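Local coordinates for protein glycosaminoglycan xylosylkinase (Hydra vulgaris, PDB 5XOM) that probably phosphorylates the xylose of the glycosaminoglycan linkage region, as a Fam20-family secretory-pathway kinase with a protein-kinase-like fold, at residues L342-K345 against R346-I349. Sequence-based numbering, arbitrary orientation.
Sequences LLDK and RLSI
Along helix 339-347, within the kinase-like Fam20 domain, L343 and L347 come together on the buried face while S348 folds back onto the backbone carbonyl of K345. L347 N donates to L343 O at 3.0 Å with an N-H...O angle of 155°, a regular i to i+4 helix bond. One step on, S348 N reaches D344 O at the same spacing of 3.0 Å but by a more bent bond, and I349 N makes just a weak bond to R346 O. On the inner side the two leucines cross obliquely, L343 CG lying 3.9 Å from L347 CD1. L343 has its CG anti to the backbone N (chi1 174°), which carries the branch along the helix toward L347. L144 of helix 132-144 and L364 of helix 358-382 pack on L343, while H140 and I355 touch L347. An alanine in place of L347 would probably leave L343 CG without its partner and open a gap beside H140 and I355. D344 OD1 comes within 4.0 Å of L347 CD1, while OD2 is hydrogen-bonded to Y353 OH. On the polar side, S348 OG donates to K345 O at 2.6 Å from above the carbonyl plane, 35° out of it; the hydroxyl sits between its own backbone N and carbonyl carbon, a rotation that turns it back over the preceding turn. A water donates to L342 O at 2.8 Å and weakly accepts from R346 NE, bridging backbone and side chain one turn apart. The two sides of the helix thus differ in chemistry: leucine packing on the buried side, and on the other a serine hydroxyl and a water that supply donors to the carbonyls of K345 and L342.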
loop_
_atom_site.group_PDB
_atom_site.type_symbol
_atom_site.label_atom_id
_atom_site.label_comp_id
_atom_site.label_asym_id
_atom_site.label_seq_id
_atom_site.Cartn_x
_atom_site.Cartn_y
_atom_site.Cartn_z
ATOM N N LEU A 342 20.023 -0.406 7.177
ATOM C CA LEU A 342 18.680 -0.279 6.613
ATOM C C LEU A 342 17.969 0.958 7.151
ATOM O O LEU A 342 17.224 1.619 6.418
ATOM C CB LEU A 342 17.863 -1.536 6.909
ATOM C CG LEU A 342 18.363 -2.833 6.269
ATOM C CD1 LEU A 342 17.437 -3.990 6.605
ATOM C CD2 LEU A 342 18.468 -2.660 4.761
ATOM N N LEU A 343 18.173 1.285 8.432
ATOM C CA LEU A 343 17.493 2.454 8.982
ATOM C C LEU A 343 18.009 3.737 8.348
ATOM O O LEU A 343 17.223 4.633 8.022
ATOM C CB LEU A 343 17.639 2.515 10.506
ATOM C CG LEU A 343 17.066 3.815 11.080
ATOM C CD1 LEU A 343 15.548 3.771 11.067
ATOM C CD2 LEU A 343 17.560 4.046 12.491
ATOM N N ASP A 344 19.322 3.845 8.150
ATOM C CA ASP A 344 19.845 5.091 7.609
ATOM C C ASP A 344 19.420 5.316 6.167
ATOM O O ASP A 344 19.302 6.469 5.736
ATOM C CB ASP A 344 21.362 5.129 7.709
ATOM C CG ASP A 344 21.891 6.550 7.648
ATOM O OD1 ASP A 344 21.453 7.376 8.474
ATOM O OD2 ASP A 344 22.707 6.858 6.761
ATOM N N LYS A 345 19.167 4.244 5.411
ATOM C CA LYS A 345 18.653 4.408 4.053
ATOM C C LYS A 345 17.296 5.099 4.057
ATOM O O LYS A 345 17.012 5.926 3.183
ATOM C CB LYS A 345 18.565 3.055 3.349
ATOM C CG LYS A 345 19.899 2.549 2.834
ATOM C CD LYS A 345 19.790 1.128 2.302
ATOM C CE LYS A 345 21.132 0.621 1.800
ATOM N NZ LYS A 345 21.050 -0.803 1.379
ATOM N N ARG A 346 16.439 4.773 5.029
ATOM C CA ARG A 346 15.151 5.456 5.116
ATOM C C ARG A 346 15.297 6.867 5.658
ATOM O O ARG A 346 14.577 7.770 5.221
ATOM C CB ARG A 346 14.192 4.665 6.001
ATOM C CG ARG A 346 14.031 3.228 5.591
ATOM C CD ARG A 346 13.338 2.451 6.690
ATOM N NE ARG A 346 12.881 1.142 6.246
ATOM C CZ ARG A 346 11.620 0.731 6.315
ATOM N NH1 ARG A 346 10.684 1.529 6.812
ATOM N NH2 ARG A 346 11.291 -0.479 5.888
ATOM N N LEU A 347 16.232 7.092 6.589
ATOM C CA LEU A 347 16.410 8.434 7.124
ATOM C C LEU A 347 16.963 9.381 6.070
ATOM O O LEU A 347 16.737 10.589 6.164
ATOM C CB LEU A 347 17.340 8.415 8.351
ATOM C CG LEU A 347 16.929 7.562 9.559
ATOM C CD1 LEU A 347 18.046 7.530 10.612
ATOM C CD2 LEU A 347 15.596 8.024 10.169
ATOM N N SER A 348 17.656 8.857 5.055
ATOM C CA SER A 348 18.271 9.688 4.028
ATOM C C SER A 348 17.258 10.411 3.155
ATOM O O SER A 348 17.651 11.299 2.392
ATOM C CB SER A 348 19.178 8.839 3.137
ATOM O OG SER A 348 18.406 7.990 2.308
ATOM N N ILE A 349 15.971 10.059 3.232
ATOM C CA ILE A 349 14.955 10.799 2.488
ATOM C C ILE A 349 14.463 12.029 3.237
ATOM O O ILE A 349 13.803 12.888 2.630
ATOM C CB ILE A 349 13.739 9.905 2.158
ATOM C CG1 ILE A 349 12.866 9.739 3.401
ATOM C CG2 ILE A 349 14.188 8.525 1.648
ATOM C CD1 ILE A 349 11.760 8.744 3.253
HETATM O O HOH W 1 15.706 0.322 4.418
#